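Local coordinates for YceI-like domain protein (Burkholderia cenocepacia BC7, PDB 5IXH) that is a bacterial lipocalin that holds an octaprenyl diphosphate lipid inside its beta barrel and probably captures antibiotics outside the cell, at residues A[10-15]-A[21-26]; A[33-38]-A[92-97]; A[114-117]-A[122-125]. All blocks are in the same frame, centred on the assembly; numbering follows the deposited sequence.

Contact 1: A[10-15]-A[21-26]; sequences KVSAVS and PTEGAF. With OTP ((2E,6E,10E,14E,18E,22E,26E)-3,7,11,15,19,23,27,31-octamethyldotriaconta-2,6,10,14,18,22,26,30-octaenyl trihydrogen diphosphate), chain C.
Glu23 reaches diagonally over the outer face of this strand pair and gathers two partners from strand 10-15 at a single oxygen, OE2. Ser12 OG donates to Glu23 OE2 at 2.8 Å, meeting the anti lone pair on the side away from OE1. The extended chain of Lys10 arrives from the opposite direction, and its NZ forms a long, weak salt bridge to Glu23 OE2 at 3.3 Å. Lys155 of the neighbouring strand 151-160 is also salt-bridged to OE2 and hydrogen-bonded to Ser12 OG, so two ammonium groups and a hydroxyl grip one oxygen; the cluster would probably favour an ionised carboxylate. Glu23 gets there because CG is anti to the backbone N (chi1 -178°) and the rest of the chain stays extended. Val14, on the same face as Glu23, lies beside Pro21; the 3.4 Å between Val14 CG1 and Pro21 CB is doubtful, since Pro21 is poorly ordered.

Beneath, the backbones pair antiparallel. Ala13 and Gly24 exchange two hydrogen bonds, as do Ser15 and Thr22, and Phe26 N donates to Val11 O at 2.9 Å. Water 1 accepts from Val11 N and lies within bonding distance of Phe26 O, linking the two strands.

The inner face, carrying Ala13, Ser15, Thr22 and Phe26, meets the prenyl chain of the lipid. Ser15 OG lies 3.2 Å from OTP C34, Thr22 CG2 touches C38, and Phe26 CZ comes within 3.7 Å of OTP C23. The ring of Phe26 has Val11 O at its edge and Val11 CG1 4.0 Å from its CD2. A lipid-facing inside of small, hydroxyl and aromatic side chains and a charged outside on one beta hairpin are characteristic of the wall of a lipocalin-like barrel, here that of the YceI family.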
loop_
_atom_site.group_PDB
_atom_site.type_symbol
_atom_site.label_atom_id
_atom_site.label_comp_id
_atom_site.label_asym_id
_atom_site.label_seq_id
_atom_site.Cartn_x
_atom_site.Cartn_y
_atom_site.Cartn_z
ATOM N N LYS A 10 -3.789 -8.477 3.756
ATOM C CA LYS A 10 -2.358 -8.366 3.544
ATOM C C LYS A 10 -2.056 -7.127 2.750
ATOM O O LYS A 10 -2.755 -6.798 1.787
ATOM C CB LYS A 10 -1.846 -9.584 2.769
ATOM C CG LYS A 10 -0.324 -9.720 2.740
ATOM C CD LYS A 10 0.142 -10.564 1.560
ATOM C CE LYS A 10 1.573 -11.045 1.746
ATOM N NZ LYS A 10 2.137 -11.634 0.496
ATOM N N VAL A 11 -1.015 -6.418 3.163
ATOM C CA VAL A 11 -0.467 -5.321 2.388
ATOM C C VAL A 11 1.033 -5.566 2.304
ATOM O O VAL A 11 1.693 -5.749 3.326
ATOM C CB VAL A 11 -0.721 -3.968 3.044
ATOM C CG1 VAL A 11 -0.122 -2.835 2.193
ATOM C CG2 VAL A 11 -2.216 -3.733 3.210
ATOM N N SER A 12 1.548 -5.576 1.082
ATOM C CA SER A 12 2.953 -5.862 0.848
ATOM C C SER A 12 3.531 -4.914 -0.182
ATOM O O SER A 12 2.798 -4.188 -0.857
ATOM C CB SER A 12 3.156 -7.317 0.413
ATOM O OG SER A 12 2.598 -7.575 -0.851
ATOM N N ALA A 13 4.855 -4.898 -0.262
ATOM C CA ALA A 13 5.566 -4.085 -1.233
ATOM C C ALA A 13 6.656 -4.940 -1.859
ATOM O O ALA A 13 7.392 -5.640 -1.162
ATOM C CB ALA A 13 6.150 -2.864 -0.599
ATOM N N VAL A 14 6.680 -4.922 -3.191
ATOM C CA VAL A 14 7.649 -5.691 -3.951
ATOM C C VAL A 14 8.618 -4.732 -4.612
ATOM O O VAL A 14 8.197 -3.856 -5.382
ATOM C CB VAL A 14 6.972 -6.518 -5.040
ATOM C CG1 VAL A 14 8.001 -7.348 -5.759
ATOM C CG2 VAL A 14 5.884 -7.406 -4.442
ATOM N N SER A 15 9.893 -4.908 -4.329
ATOM C CA SER A 15 10.949 -4.075 -4.880
ATOM C C SER A 15 11.838 -4.942 -5.746
ATOM O O SER A 15 11.695 -6.173 -5.752
ATOM C CB SER A 15 11.784 -3.445 -3.763
ATOM O OG SER A 15 12.428 -4.429 -2.963
ATOM N N PRO A 21 11.299 -10.469 -7.495
ATOM C CA PRO A 21 10.903 -9.783 -6.261
ATOM C C PRO A 21 11.774 -9.963 -5.024
ATOM O O PRO A 21 12.281 -11.049 -4.744
ATOM C CB PRO A 21 9.541 -10.409 -5.964
ATOM C CG PRO A 21 8.986 -10.690 -7.288
ATOM C CD PRO A 21 10.161 -11.227 -8.050
ATOM N N THR A 22 11.935 -8.868 -4.291
ATOM C CA THR A 22 12.064 -8.951 -2.851
ATOM C C THR A 22 10.771 -8.356 -2.341
ATOM O O THR A 22 10.420 -7.223 -2.684
ATOM C CB THR A 22 13.245 -8.169 -2.278
ATOM O OG1 THR A 22 14.463 -8.609 -2.891
ATOM C CG2 THR A 22 13.336 -8.412 -0.779
ATOM N N GLU A 23 10.046 -9.138 -1.554
ATOM C CA GLU A 23 8.761 -8.724 -1.030
ATOM C C GLU A 23 8.860 -8.585 0.476
ATOM O O GLU A 23 9.539 -9.379 1.144
ATOM C CB GLU A 23 7.700 -9.758 -1.398
ATOM C CG GLU A 23 6.305 -9.409 -0.941
ATOM C CD GLU A 23 5.246 -10.274 -1.600
ATOM O OE1 GLU A 23 5.613 -11.306 -2.192
ATOM O OE2 GLU A 23 4.053 -9.912 -1.530
ATOM N N GLY A 24 8.216 -7.550 0.998
ATOM C CA GLY A 24 8.045 -7.382 2.422
ATOM C C GLY A 24 6.573 -7.145 2.686
ATOM O O GLY A 24 5.829 -6.683 1.802
ATOM N N ALA A 25 6.117 -7.474 3.884
ATOM C CA ALA A 25 4.718 -7.278 4.262
ATOM C C ALA A 25 4.597 -6.445 5.511
ATOM O O ALA A 25 5.427 -6.564 6.428
ATOM C CB ALA A 25 4.048 -8.610 4.478
ATOM N N PHE A 26 3.593 -5.583 5.564
ATOM C CA PHE A 26 3.325 -4.801 6.751
ATOM C C PHE A 26 2.462 -5.624 7.683
ATOM O O PHE A 26 1.357 -6.038 7.323
ATOM C CB PHE A 26 2.639 -3.503 6.387
ATOM C CG PHE A 26 3.483 -2.599 5.557
ATOM C CD1 PHE A 26 4.408 -1.746 6.158
ATOM C CD2 PHE A 26 3.364 -2.576 4.175
ATOM C CE1 PHE A 26 5.201 -0.904 5.401
ATOM C CE2 PHE A 26 4.150 -1.728 3.416
ATOM C CZ PHE A 26 5.063 -0.889 4.015
HETATM O O7 OTP C . 23.322 -7.556 -2.825
HETATM P P2 OTP C . 22.718 -6.194 -2.547
HETATM O O5 OTP C . 23.776 -5.272 -1.984
HETATM O O6 OTP C . 22.165 -5.608 -3.829
HETATM O O4 OTP C . 21.536 -6.339 -1.498
HETATM P P1 OTP C . 20.865 -5.126 -0.723
HETATM O O2 OTP C . 21.672 -4.796 0.513
HETATM O O3 OTP C . 20.785 -3.910 -1.622
HETATM O O1 OTP C . 19.408 -5.587 -0.287
HETATM C C40 OTP C . 18.251 -4.835 -0.613
HETATM C C39 OTP C . 17.174 -5.443 0.281
HETATM C C37 OTP C . 15.863 -5.065 0.265
HETATM C C38 OTP C . 14.956 -5.805 1.247
HETATM C C36 OTP C . 15.291 -3.962 -0.655
HETATM C C35 OTP C . 14.432 -3.011 0.203
HETATM C C34 OTP C . 13.276 -2.388 -0.603
HETATM C C32 OTP C . 12.215 -1.831 0.074
HETATM C C33 OTP C . 12.167 -1.826 1.607
HETATM C C31 OTP C . 11.053 -1.199 -0.712
HETATM C C30 OTP C . 10.753 0.205 -0.146
HETATM C C29 OTP C . 9.246 0.217 0.127
HETATM C C27 OTP C . 8.409 1.177 -0.385
HETATM C C28 OTP C . 8.858 2.349 -1.260
HETATM C C26 OTP C . 6.927 1.019 -0.036
HETATM C C25 OTP C . 6.302 2.360 0.370
HETATM C C24 OTP C . 4.863 1.887 0.611
HETATM C C22 OTP C . 4.251 2.006 1.828
HETATM C C23 OTP C . 4.916 2.646 3.050
HETATM C C21 OTP C . 2.821 1.477 1.920
HETATM C C20 OTP C . 1.927 2.699 1.708
HETATM C C19 OTP C . 0.570 2.144 1.261
HETATM C C17 OTP C . -0.608 2.566 1.841
HETATM C C18 OTP C . -0.597 3.616 2.954
HETATM C C16 OTP C . -1.971 2.016 1.386
HETATM C C15 OTP C . -1.842 0.866 0.370
HETATM C C14 OTP C . -3.218 0.662 -0.284
HETATM C C12 OTP C . -3.607 1.449 -1.346
HETATM C C13 OTP C . -2.713 2.535 -1.953
HETATM C C11 OTP C . -4.983 1.251 -1.998
HETATM C C10 OTP C . -6.008 0.649 -1.029
HETATM C C9 OTP C . -7.356 0.831 -1.743
HETATM C C7 OTP C . -8.546 0.657 -1.084
HETATM C C8 OTP C . -8.575 0.270 0.395
HETATM C C6 OTP C . -9.842 0.874 -1.888
HETATM C C5 OTP C . -10.844 -0.248 -1.608
HETATM C C4 OTP C . -11.782 -0.253 -2.830
HETATM C C2 OTP C . -13.077 0.212 -2.825
HETATM C C3 OTP C . -13.854 0.126 -4.138
HETATM C C1 OTP C . -13.759 0.795 -1.585
HETATM O O HOH W 1 0.241 -7.874 5.639
#

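Contact 2: A[33-38]-A[92-97]; sequences VKFDPA and NKYNVT. With OTP ((2E,6E,10E,14E,18E,22E,26E)-3,7,11,15,19,23,27,31-octamethyldotriaconta-2,6,10,14,18,22,26,30-octaenyl trihydrogen diphosphate), chain C.
Phe35 and Tyr94 meet as a T-shaped (edge-to-face) pair, the edge of the phenylalanine directed at the face of the tyrosine. Starting at Phe35 CB, the side chain first passes the end of the lipid, with OTP C1 4.0 Å from CB. CG sits near both terminal methyls, C1 and C3. Phe35 CD1 approaches OTP C3 to 3.5 Å and CE1 follows at nearly the same distance, because C3 lies over one ring face, offset toward its rim. On the other flank CE2 leans toward Tyr94 CE1. At the tip, Phe35 CZ stands 3.6 Å above the plane of Tyr94, over the ring centre, and so touches all six of its carbons; the closest is Tyr94 CZ. The centroids are 4.9 Å apart and the planes inclined at 75°. Phe35 is sent across by a CG anti to the backbone N (chi1 -172°).

Past the ring, Tyr94 OH rests 3.8 Å from Pro37 CB. Water 2, in the plane of the tyrosine ring at its edge, donates to Pro37 O at 2.9 Å and makes a longer bond of 3.3 Å with Tyr94 OH. Deeper in, Val33 CG1 faces OTP C1 and Val96 CG2 faces OTP C4, the two valines completing the apolar surroundings of the chain end together with Phe124. An Asx turn, Ala38 N to Asp36 OD1, shapes the chain after Phe35.

The polar link between the segments is thus water 2, while Phe35 O is bound by Gln122. With strands 22-34 and 93-102 not paired here, the direct contact rests on aromatic edge-to-face and van der Waals forces, which suit an apolar end of the pocket for the last isoprene unit.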
loop_
_atom_site.group_PDB
_atom_site.type_symbol
_atom_site.label_atom_id
_atom_site.label_comp_id
_atom_site.label_asym_id
_atom_site.label_seq_id
_atom_site.Cartn_x
_atom_site.Cartn_y
_atom_site.Cartn_z
ATOM N N VAL A 33 -13.571 0.471 5.023
ATOM C CA VAL A 33 -14.160 0.506 3.699
ATOM C C VAL A 33 -15.668 0.612 3.799
ATOM O O VAL A 33 -16.298 -0.046 4.623
ATOM C CB VAL A 33 -13.795 -0.752 2.890
ATOM C CG1 VAL A 33 -14.416 -0.696 1.516
ATOM C CG2 VAL A 33 -12.293 -0.903 2.778
ATOM N N LYS A 34 -16.243 1.449 2.957
ATOM C CA LYS A 34 -17.677 1.532 2.808
ATOM C C LYS A 34 -17.946 1.404 1.319
ATOM O O LYS A 34 -17.605 2.300 0.564
ATOM C CB LYS A 34 -18.187 2.874 3.340
ATOM C CG LYS A 34 -17.598 3.264 4.689
ATOM C CD LYS A 34 -18.028 4.661 5.109
ATOM C CE LYS A 34 -17.293 5.114 6.364
ATOM N NZ LYS A 34 -17.612 6.524 6.725
ATOM N N PHE A 35 -18.524 0.285 0.886
ATOM C CA PHE A 35 -18.693 0.024 -0.537
ATOM C C PHE A 35 -19.891 -0.834 -0.879
ATOM O O PHE A 35 -20.030 -1.942 -0.352
ATOM C CB PHE A 35 -17.452 -0.655 -1.120
ATOM C CG PHE A 35 -17.499 -0.784 -2.616
ATOM C CD1 PHE A 35 -17.307 0.333 -3.403
ATOM C CD2 PHE A 35 -17.766 -1.990 -3.229
ATOM C CE1 PHE A 35 -17.369 0.242 -4.787
ATOM C CE2 PHE A 35 -17.824 -2.089 -4.605
ATOM C CZ PHE A 35 -17.618 -0.962 -5.381
ATOM N N ASP A 36 -20.730 -0.317 -1.771
ATOM C CA ASP A 36 -21.895 -1.004 -2.279
ATOM C C ASP A 36 -21.809 -0.849 -3.782
ATOM O O ASP A 36 -21.883 0.270 -4.279
ATOM C CB ASP A 36 -23.151 -0.304 -1.767
ATOM C CG ASP A 36 -24.429 -0.942 -2.267
ATOM O OD1 ASP A 36 -24.376 -1.780 -3.188
ATOM O OD2 ASP A 36 -25.494 -0.588 -1.728
ATOM N N PRO A 37 -21.663 -1.955 -4.533
ATOM C CA PRO A 37 -21.501 -1.823 -5.981
ATOM C C PRO A 37 -22.718 -1.198 -6.682
ATOM O O PRO A 37 -22.601 -0.738 -7.824
ATOM C CB PRO A 37 -21.325 -3.274 -6.456
ATOM C CG PRO A 37 -21.063 -4.072 -5.247
ATOM C CD PRO A 37 -21.684 -3.362 -4.102
ATOM N N ALA A 38 -23.864 -1.161 -6.010
ATOM C CA ALA A 38 -25.049 -0.513 -6.580
ATOM C C ALA A 38 -24.937 1.010 -6.531
ATOM O O ALA A 38 -25.675 1.710 -7.231
ATOM C CB ALA A 38 -26.311 -0.977 -5.851
ATOM N N ASN A 92 -16.499 -5.715 -12.292
ATOM C CA ASN A 92 -16.063 -5.714 -10.901
ATOM C C ASN A 92 -14.743 -5.024 -10.626
ATOM O O ASN A 92 -14.167 -5.223 -9.547
ATOM C CB ASN A 92 -16.024 -7.149 -10.382
ATOM C CG ASN A 92 -17.365 -7.824 -10.501
ATOM O OD1 ASN A 92 -18.368 -7.292 -10.022
ATOM N ND2 ASN A 92 -17.413 -8.936 -11.212
ATOM N N LYS A 93 -14.286 -4.194 -11.549
ATOM C CA LYS A 93 -13.089 -3.388 -11.372
ATOM C C LYS A 93 -13.467 -1.923 -11.158
ATOM O O LYS A 93 -14.401 -1.426 -11.786
ATOM C CB LYS A 93 -12.227 -3.487 -12.629
ATOM C CG LYS A 93 -10.765 -3.161 -12.354
ATOM C CD LYS A 93 -9.848 -3.535 -13.515
ATOM C CE LYS A 93 -8.391 -3.580 -13.057
ATOM N NZ LYS A 93 -7.410 -3.680 -14.180
ATOM N N TYR A 94 -12.729 -1.257 -10.284
ATOM C CA TYR A 94 -12.994 0.124 -9.912
ATOM C C TYR A 94 -11.685 0.857 -9.808
ATOM O O TYR A 94 -10.766 0.378 -9.150
ATOM C CB TYR A 94 -13.695 0.180 -8.560
ATOM C CG TYR A 94 -15.009 -0.513 -8.619
ATOM C CD1 TYR A 94 -15.137 -1.875 -8.373
ATOM C CD2 TYR A 94 -16.150 0.169 -9.017
ATOM C CE1 TYR A 94 -16.334 -2.492 -8.498
ATOM C CE2 TYR A 94 -17.335 -0.439 -9.131
ATOM C CZ TYR A 94 -17.446 -1.781 -8.874
ATOM O OH TYR A 94 -18.661 -2.408 -9.004
ATOM N N ASN A 95 -11.590 2.034 -10.401
ATOM C CA ASN A 95 -10.426 2.882 -10.213
ATOM C C ASN A 95 -10.669 3.755 -8.997
ATOM O O ASN A 95 -11.602 4.556 -8.965
ATOM C CB ASN A 95 -10.165 3.703 -11.472
ATOM C CG ASN A 95 -9.589 2.886 -12.582
ATOM O OD1 ASN A 95 -8.618 2.138 -12.379
ATOM N ND2 ASN A 95 -10.160 3.018 -13.765
ATOM N N VAL A 96 -9.880 3.550 -7.954
ATOM C CA VAL A 96 -10.047 4.232 -6.685
ATOM C C VAL A 96 -8.959 5.281 -6.608
ATOM O O VAL A 96 -7.745 4.961 -6.651
ATOM C CB VAL A 96 -9.959 3.256 -5.506
ATOM C CG1 VAL A 96 -10.134 3.990 -4.204
ATOM C CG2 VAL A 96 -11.039 2.175 -5.631
ATOM N N THR A 97 -9.370 6.525 -6.464
ATOM C CA THR A 97 -8.440 7.644 -6.412
ATOM C C THR A 97 -8.434 8.194 -5.010
ATOM O O THR A 97 -9.476 8.259 -4.345
ATOM C CB THR A 97 -8.824 8.705 -7.462
ATOM O OG1 THR A 97 -8.657 8.101 -8.762
ATOM C CG2 THR A 97 -7.967 9.923 -7.401
HETATM O O7 OTP C . 23.322 -7.556 -2.825
HETATM P P2 OTP C . 22.718 -6.194 -2.547
HETATM O O5 OTP C . 23.776 -5.272 -1.984
HETATM O O6 OTP C . 22.165 -5.608 -3.829
HETATM O O4 OTP C . 21.536 -6.339 -1.498
HETATM P P1 OTP C . 20.865 -5.126 -0.723
HETATM O O2 OTP C . 21.672 -4.796 0.513
HETATM O O3 OTP C . 20.785 -3.910 -1.622
HETATM O O1 OTP C . 19.408 -5.587 -0.287
HETATM C C40 OTP C . 18.251 -4.835 -0.613
HETATM C C39 OTP C . 17.174 -5.443 0.281
HETATM C C37 OTP C . 15.863 -5.065 0.265
HETATM C C38 OTP C . 14.956 -5.805 1.247
HETATM C C36 OTP C . 15.291 -3.962 -0.655
HETATM C C35 OTP C . 14.432 -3.011 0.203
HETATM C C34 OTP C . 13.276 -2.388 -0.603
HETATM C C32 OTP C . 12.215 -1.831 0.074
HETATM C C33 OTP C . 12.167 -1.826 1.607
HETATM C C31 OTP C . 11.053 -1.199 -0.712
HETATM C C30 OTP C . 10.753 0.205 -0.146
HETATM C C29 OTP C . 9.246 0.217 0.127
HETATM C C27 OTP C . 8.409 1.177 -0.385
HETATM C C28 OTP C . 8.858 2.349 -1.260
HETATM C C26 OTP C . 6.927 1.019 -0.036
HETATM C C25 OTP C . 6.302 2.360 0.370
HETATM C C24 OTP C . 4.863 1.887 0.611
HETATM C C22 OTP C . 4.251 2.006 1.828
HETATM C C23 OTP C . 4.916 2.646 3.050
HETATM C C21 OTP C . 2.821 1.477 1.920
HETATM C C20 OTP C . 1.927 2.699 1.708
HETATM C C19 OTP C . 0.570 2.144 1.261
HETATM C C17 OTP C . -0.608 2.566 1.841
HETATM C C18 OTP C . -0.597 3.616 2.954
HETATM C C16 OTP C . -1.971 2.016 1.386
HETATM C C15 OTP C . -1.842 0.866 0.370
HETATM C C14 OTP C . -3.218 0.662 -0.284
HETATM C C12 OTP C . -3.607 1.449 -1.346
HETATM C C13 OTP C . -2.713 2.535 -1.953
HETATM C C11 OTP C . -4.983 1.251 -1.998
HETATM C C10 OTP C . -6.008 0.649 -1.029
HETATM C C9 OTP C . -7.356 0.831 -1.743
HETATM C C7 OTP C . -8.546 0.657 -1.084
HETATM C C8 OTP C . -8.575 0.270 0.395
HETATM C C6 OTP C . -9.842 0.874 -1.888
HETATM C C5 OTP C . -10.844 -0.248 -1.608
HETATM C C4 OTP C . -11.782 -0.253 -2.830
HETATM C C2 OTP C . -13.077 0.212 -2.825
HETATM C C3 OTP C . -13.854 0.126 -4.138
HETATM C C1 OTP C . -13.759 0.795 -1.585
HETATM O O HOH W 2 -20.669 0.030 -9.912
#

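Contact 3: A[114-117]-A[122-125]; sequences TVAQ and QTFD. With OTP ((2E,6E,10E,14E,18E,22E,26E)-3,7,11,15,19,23,27,31-octamethyldotriaconta-2,6,10,14,18,22,26,30-octaenyl trihydrogen diphosphate), chain C.
Val115 and Phe124 lie side by side and point the same way, into the barrel, from a non-hydrogen-bonded pair of the hairpin 105-118/121-131. Both branches of the valine lean on one flank of the ring: Val115 CG2 is 3.6 Å from Phe124 CD2, obliquely placed, and CG1 approaches CE2. The torsion that sets the CG of Phe124 anti to the carbonyl carbon (chi1 -57°) lays the ring alongside the valine. The same two ring carbons also meet the lipid, Phe124 CD2 coming within 3.5 Å of OTP C4 and CE2 near C2. Phe35 packs on both side chains.

On this face, farther along, Gln122 runs past Gln117 with little direct touch; water 6 joins them, accepting from Gln122 NE2 and giving a weak bond to Gln117 OE1. The main partner of Gln122 NE2 is Phe35 O.

The side chains of Thr114, Ala116, Thr123 and Asp125 point outward instead. Thr123 turns OG1 between its backbone N and carbonyl carbon (chi1 65°), which brings Thr123 OG1 to 3.5 Å from Ala116 CB. Water 3 bonds to that hydroxyl and lies 2.9 Å from Thr114 O and 2.8 Å from Asp125 OD2. Asp125 OD1 is held separately by His157 on strand 151-160.

Between the two faces, paired hydrogen bonds link Thr114 with Asp125 and Ala116 with Thr123, the shortest being Thr123 N to Ala116 O at 2.8 Å. The chemistry is thus divided: dispersion contacts hold the lipid-facing Val115 and Phe124, with the two glutamines farther along tied through water and to Phe35 O, whereas hydroxyls, carboxylate and ordered water dress the outside, as expected of a barrel wall around a hydrophobic ligand.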
loop_
_atom_site.group_PDB
_atom_site.type_symbol
_atom_site.label_atom_id
_atom_site.label_comp_id
_atom_site.label_asym_id
_atom_site.label_seq_id
_atom_site.Cartn_x
_atom_site.Cartn_y
_atom_site.Cartn_z
ATOM N N THR A 114 -10.104 -4.723 -7.805
ATOM C CA THR A 114 -11.123 -5.710 -8.144
ATOM C C THR A 114 -11.861 -6.085 -6.878
ATOM O O THR A 114 -11.228 -6.361 -5.844
ATOM C CB THR A 114 -10.485 -6.932 -8.763
ATOM O OG1 THR A 114 -9.758 -6.549 -9.930
ATOM C CG2 THR A 114 -11.544 -7.951 -9.136
ATOM N N VAL A 115 -13.186 -6.107 -6.934
ATOM C CA VAL A 115 -14.012 -6.350 -5.762
ATOM C C VAL A 115 -14.816 -7.606 -5.952
ATOM O O VAL A 115 -15.382 -7.810 -7.013
ATOM C CB VAL A 115 -14.960 -5.155 -5.482
ATOM C CG1 VAL A 115 -15.822 -5.399 -4.244
ATOM C CG2 VAL A 115 -14.171 -3.868 -5.329
ATOM N N ALA A 116 -14.880 -8.461 -4.937
ATOM C CA ALA A 116 -15.724 -9.636 -4.979
ATOM C C ALA A 116 -16.540 -9.758 -3.700
ATOM O O ALA A 116 -16.063 -9.403 -2.627
ATOM C CB ALA A 116 -14.902 -10.896 -5.191
ATOM N N GLN A 117 -17.758 -10.243 -3.789
ATOM C CA GLN A 117 -18.549 -10.527 -2.606
ATOM C C GLN A 117 -18.907 -11.984 -2.590
ATOM O O GLN A 117 -19.309 -12.540 -3.603
ATOM C CB GLN A 117 -19.828 -9.692 -2.585
ATOM C CG GLN A 117 -20.669 -9.947 -1.343
ATOM C CD GLN A 117 -21.709 -8.875 -1.109
ATOM O OE1 GLN A 117 -21.912 -7.996 -1.946
ATOM N NE2 GLN A 117 -22.378 -8.943 0.036
ATOM N N GLN A 122 -16.560 -9.281 1.727
ATOM C CA GLN A 122 -16.164 -8.533 0.544
ATOM C C GLN A 122 -14.650 -8.520 0.472
ATOM O O GLN A 122 -13.981 -8.232 1.471
ATOM C CB GLN A 122 -16.594 -7.071 0.641
ATOM C CG GLN A 122 -17.870 -6.684 -0.030
ATOM C CD GLN A 122 -18.108 -5.192 0.102
ATOM O OE1 GLN A 122 -17.572 -4.546 1.009
ATOM N NE2 GLN A 122 -18.884 -4.635 -0.802
ATOM N N THR A 123 -14.080 -8.743 -0.704
ATOM C CA THR A 123 -12.638 -8.691 -0.887
ATOM C C THR A 123 -12.249 -7.642 -1.910
ATOM O O THR A 123 -12.950 -7.469 -2.926
ATOM C CB THR A 123 -12.070 -10.032 -1.305
ATOM O OG1 THR A 123 -12.578 -10.375 -2.586
ATOM C CG2 THR A 123 -12.457 -11.108 -0.304
ATOM N N PHE A 124 -11.144 -6.969 -1.650
ATOM C CA PHE A 124 -10.660 -5.852 -2.449
ATOM C C PHE A 124 -9.221 -6.147 -2.750
ATOM O O PHE A 124 -8.380 -6.216 -1.810
ATOM C CB PHE A 124 -10.743 -4.542 -1.668
ATOM C CG PHE A 124 -12.100 -4.227 -1.178
ATOM C CD1 PHE A 124 -12.585 -4.759 -0.004
ATOM C CD2 PHE A 124 -12.951 -3.429 -1.927
ATOM C CE1 PHE A 124 -13.853 -4.483 0.425
ATOM C CE2 PHE A 124 -14.222 -3.157 -1.507
ATOM C CZ PHE A 124 -14.688 -3.686 -0.335
ATOM N N ASP A 125 -8.892 -6.336 -4.013
ATOM C CA ASP A 125 -7.541 -6.714 -4.436
ATOM C C ASP A 125 -6.994 -5.725 -5.443
ATOM O O ASP A 125 -7.701 -5.292 -6.346
ATOM C CB ASP A 125 -7.562 -8.082 -5.128
ATOM C CG ASP A 125 -7.718 -9.230 -4.157
ATOM O OD1 ASP A 125 -6.753 -9.499 -3.408
ATOM O OD2 ASP A 125 -8.786 -9.861 -4.138
HETATM O O7 OTP C . 23.322 -7.556 -2.825
HETATM P P2 OTP C . 22.718 -6.194 -2.547
HETATM O O5 OTP C . 23.776 -5.272 -1.984
HETATM O O6 OTP C . 22.165 -5.608 -3.829
HETATM O O4 OTP C . 21.536 -6.339 -1.498
HETATM P P1 OTP C . 20.865 -5.126 -0.723
HETATM O O2 OTP C . 21.672 -4.796 0.513
HETATM O O3 OTP C . 20.785 -3.910 -1.622
HETATM O O1 OTP C . 19.408 -5.587 -0.287
HETATM C C40 OTP C . 18.251 -4.835 -0.613
HETATM C C39 OTP C . 17.174 -5.443 0.281
HETATM C C37 OTP C . 15.863 -5.065 0.265
HETATM C C38 OTP C . 14.956 -5.805 1.247
HETATM C C36 OTP C . 15.291 -3.962 -0.655
HETATM C C35 OTP C . 14.432 -3.011 0.203
HETATM C C34 OTP C . 13.276 -2.388 -0.603
HETATM C C32 OTP C . 12.215 -1.831 0.074
HETATM C C33 OTP C . 12.167 -1.826 1.607
HETATM C C31 OTP C . 11.053 -1.199 -0.712
HETATM C C30 OTP C . 10.753 0.205 -0.146
HETATM C C29 OTP C . 9.246 0.217 0.127
HETATM C C27 OTP C . 8.409 1.177 -0.385
HETATM C C28 OTP C . 8.858 2.349 -1.260
HETATM C C26 OTP C . 6.927 1.019 -0.036
HETATM C C25 OTP C . 6.302 2.360 0.370
HETATM C C24 OTP C . 4.863 1.887 0.611
HETATM C C22 OTP C . 4.251 2.006 1.828
HETATM C C23 OTP C . 4.916 2.646 3.050
HETATM C C21 OTP C . 2.821 1.477 1.920
HETATM C C20 OTP C . 1.927 2.699 1.708
HETATM C C19 OTP C . 0.570 2.144 1.261
HETATM C C17 OTP C . -0.608 2.566 1.841
HETATM C C18 OTP C . -0.597 3.616 2.954
HETATM C C16 OTP C . -1.971 2.016 1.386
HETATM C C15 OTP C . -1.842 0.866 0.370
HETATM C C14 OTP C . -3.218 0.662 -0.284
HETATM C C12 OTP C . -3.607 1.449 -1.346
HETATM C C13 OTP C . -2.713 2.535 -1.953
HETATM C C11 OTP C . -4.983 1.251 -1.998
HETATM C C10 OTP C . -6.008 0.649 -1.029
HETATM C C9 OTP C . -7.356 0.831 -1.743
HETATM C C7 OTP C . -8.546 0.657 -1.084
HETATM C C8 OTP C . -8.575 0.270 0.395
HETATM C C6 OTP C . -9.842 0.874 -1.888
HETATM C C5 OTP C . -10.844 -0.248 -1.608
HETATM C C4 OTP C . -11.782 -0.253 -2.830
HETATM C C2 OTP C . -13.077 0.212 -2.825
HETATM C C3 OTP C . -13.854 0.126 -4.138
HETATM C C1 OTP C . -13.759 0.795 -1.585
HETATM O O HOH W 3 -11.326 -9.112 -4.947
HETATM O O HOH W 4 -7.379 -4.873 -9.755
HETATM O O HOH W 5 -15.277 -12.128 -1.354
HETATM O O HOH W 6 -19.475 -6.056 -3.139
#

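Overall arrangement
All three contacts meet the same lipid and are partly buried. Contact 1, 9 Å from the chain centre and with most of its residues buried, borders the half of the prenyl chain nearer the diphosphate; contacts 2 and 3 are more peripheral, at 17 and 16 Å, around its far end. Contacts 1 and 2 share strand 22-34 on opposite sides of that centre, about 24 Å apart between centres. Contacts 2 and 3 are directly joined through Asn92 with Val115 and Phe35 with Gln122. Contacts 1 and 3 are hairpins held by backbone bonds, contact 1 with an ionic exterior and contact 3 with a hydrated one; contact 2, between strands not paired with each other, is mainly aromatic.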